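Local structure of putative transcriptional regulator (TetR/AcrR family) (Acinetobacter sp., 3KNW) at residues A[170-175]-A[194-199]. The protein probably binds DNA and regulates transcription as a TetR/AcrR-family member, through a predicted helix-turn-helix motif. Residues are numbered along the deposited sequence; the frame is centred on the assembly and turned at random.
Sequences YQMYLG and ESTKMM
The hydroxyl of Y173 reaches T196 across two nearly antiparallel helices, whose local axes approach to 11.4 Å at an angle of 168°, a worked case of side chains spanning a wide interhelical gap with one hydrogen bond between the two segments. Y173 OH donates that hydrogen bond to T196 OG1 over 2.6 Å. The oxygen of the threonine lies at the edge of the phenol ring and in its plane, so the ring presents its rim to T196, and the two side chains meet at about a right angle. T196 sets its OG1 beside its own backbone N (chi1 -53°), and the same oxygen is hydrogen-bonded to the carbonyl of A192, one turn earlier.

M172, a selenomethionine, crosses T196 obliquely. Its chain leaves the helix extended, with CG anti to the backbone N (chi1 173°), and turns only at the last torsion, which brings M172 CE to 3.4 Å from T196 OG1. M172 SE lies 4.0 Å from M199 CE, where the two side chains cross at a slant, and 4.3 Å from S195 CB. S195 OG itself is hydrogen-bonded to Q191.

Helices 162-183 and 187-200 are thus joined within the C-terminal domain of the TetR type. L95 of helix 87-100 touches both Y173 and T196, while Q171 of the second subunit packs on M172. Chemically, the contact is mainly apolar, with one directional relay: T196 OG1 accepts from Y173 OH and donates to A192 O, so both buried hydroxyls are satisfied while apolar neighbours pack the ring.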
loop_
_atom_site.group_PDB
_atom_site.type_symbol
_atom_site.label_atom_id
_atom_site.label_comp_id
_atom_site.label_asym_id
_atom_site.label_seq_id
_atom_site.Cartn_x
_atom_site.Cartn_y
_atom_site.Cartn_z
ATOM N N TYR A 170 8.731 -2.557 -8.056
ATOM C CA TYR A 170 8.365 -2.770 -6.673
ATOM C C TYR A 170 7.169 -1.883 -6.222
ATOM O O TYR A 170 6.307 -2.326 -5.480
ATOM C CB TYR A 170 9.565 -2.626 -5.756
ATOM C CG TYR A 170 9.276 -3.043 -4.347
ATOM C CD1 TYR A 170 9.363 -4.361 -3.958
ATOM C CD2 TYR A 170 8.948 -2.121 -3.390
ATOM C CE1 TYR A 170 9.128 -4.750 -2.626
ATOM C CE2 TYR A 170 8.710 -2.513 -2.061
ATOM C CZ TYR A 170 8.833 -3.818 -1.694
ATOM O OH TYR A 170 8.582 -4.190 -0.393
ATOM N N GLN A 171 7.095 -0.667 -6.718
ATOM C CA GLN A 171 5.999 0.203 -6.364
ATOM C C GLN A 171 4.699 -0.324 -6.911
ATOM O O GLN A 171 3.740 -0.342 -6.195
ATOM C CB GLN A 171 6.232 1.594 -6.893
ATOM C CG GLN A 171 7.191 2.377 -6.029
ATOM C CD GLN A 171 7.615 3.682 -6.631
ATOM O OE1 GLN A 171 8.551 4.294 -6.180
ATOM N NE2 GLN A 171 6.933 4.103 -7.640
HETATM N N MSE A 172 4.674 -0.764 -8.163
HETATM C CA MSE A 172 3.479 -1.318 -8.805
HETATM C C MSE A 172 3.015 -2.550 -8.146
HETATM O O MSE A 172 1.809 -2.718 -7.963
HETATM C CB MSE A 172 3.719 -1.592 -10.275
HETATM C CG MSE A 172 2.573 -2.333 -11.022
HETATM SE SE MSE A 172 3.145 -2.552 -12.869
HETATM C CE MSE A 172 4.283 -4.044 -12.683
ATOM N N TYR A 173 3.926 -3.411 -7.678
ATOM C CA TYR A 173 3.446 -4.600 -6.953
ATOM C C TYR A 173 2.855 -4.293 -5.612
ATOM O O TYR A 173 1.821 -4.845 -5.267
ATOM C CB TYR A 173 4.509 -5.686 -6.847
ATOM C CG TYR A 173 4.562 -6.493 -8.116
ATOM C CD1 TYR A 173 5.085 -5.957 -9.304
ATOM C CD2 TYR A 173 4.063 -7.778 -8.170
ATOM C CE1 TYR A 173 5.173 -6.697 -10.468
ATOM C CE2 TYR A 173 4.149 -8.521 -9.372
ATOM C CZ TYR A 173 4.676 -7.958 -10.500
ATOM O OH TYR A 173 4.717 -8.704 -11.672
ATOM N N LEU A 174 3.440 -3.385 -4.832
ATOM C CA LEU A 174 2.823 -2.984 -3.566
ATOM C C LEU A 174 1.433 -2.385 -3.772
ATOM O O LEU A 174 0.509 -2.655 -3.024
ATOM C CB LEU A 174 3.654 -1.955 -2.895
ATOM C CG LEU A 174 4.955 -2.429 -2.264
ATOM C CD1 LEU A 174 5.749 -1.200 -1.861
ATOM C CD2 LEU A 174 4.712 -3.312 -1.106
ATOM N N GLY A 175 1.254 -1.614 -4.827
ATOM C CA GLY A 175 -0.035 -1.003 -5.025
ATOM C C GLY A 175 -1.098 -1.991 -5.528
ATOM O O GLY A 175 -2.276 -1.880 -5.128
ATOM N N GLU A 194 1.438 -9.407 -15.856
ATOM C CA GLU A 194 1.398 -9.337 -17.320
ATOM C C GLU A 194 2.121 -8.068 -17.762
ATOM O O GLU A 194 2.862 -8.071 -18.705
ATOM C CB GLU A 194 -0.052 -9.454 -17.854
ATOM C CG GLU A 194 -0.130 -9.792 -19.351
ATOM C CD GLU A 194 0.579 -11.126 -19.757
ATOM O OE1 GLU A 194 0.985 -11.266 -20.950
ATOM O OE2 GLU A 194 0.707 -12.034 -18.882
ATOM N N SER A 195 1.968 -7.002 -16.997
ATOM C CA SER A 195 2.662 -5.767 -17.250
ATOM C C SER A 195 4.183 -5.776 -17.056
ATOM O O SER A 195 4.887 -5.133 -17.832
ATOM C CB SER A 195 2.011 -4.666 -16.417
ATOM O OG SER A 195 0.929 -4.158 -17.192
ATOM N N THR A 196 4.679 -6.484 -16.045
ATOM C CA THR A 196 6.098 -6.617 -15.838
ATOM C C THR A 196 6.821 -7.207 -17.099
ATOM O O THR A 196 8.011 -6.935 -17.323
ATOM C CB THR A 196 6.411 -7.525 -14.616
ATOM O OG1 THR A 196 5.708 -7.055 -13.457
ATOM C CG2 THR A 196 7.934 -7.564 -14.325
ATOM N N LYS A 197 6.091 -7.963 -17.937
ATOM C CA LYS A 197 6.671 -8.523 -19.143
ATOM C C LYS A 197 6.884 -7.465 -20.240
ATOM O O LYS A 197 7.977 -7.377 -20.782
ATOM C CB LYS A 197 5.833 -9.696 -19.679
ATOM C CG LYS A 197 5.788 -10.934 -18.753
ATOM C CD LYS A 197 5.276 -12.160 -19.546
ATOM C CE LYS A 197 4.472 -13.122 -18.695
ATOM N NZ LYS A 197 3.667 -14.118 -19.540
HETATM N N MSE A 198 5.868 -6.693 -20.600
HETATM C CA MSE A 198 6.098 -5.483 -21.409
HETATM C C MSE A 198 7.327 -4.689 -20.931
HETATM O O MSE A 198 8.220 -4.369 -21.696
HETATM C CB MSE A 198 4.877 -4.528 -21.347
HETATM C CG MSE A 198 3.477 -5.201 -21.403
HETATM SE SE MSE A 198 1.965 -4.023 -21.975
HETATM C CE MSE A 198 1.041 -5.285 -23.164
HETATM N N MSE A 199 7.381 -4.374 -19.651
HETATM C CA MSE A 199 8.442 -3.522 -19.149
HETATM C C MSE A 199 9.846 -4.149 -19.317
HETATM O O MSE A 199 10.794 -3.440 -19.542
HETATM C CB MSE A 199 8.201 -3.201 -17.678
HETATM C CG MSE A 199 6.931 -2.428 -17.452
HETATM SE SE MSE A 199 6.667 -1.965 -15.620
HETATM C CE MSE A 199 5.091 -0.940 -15.912
#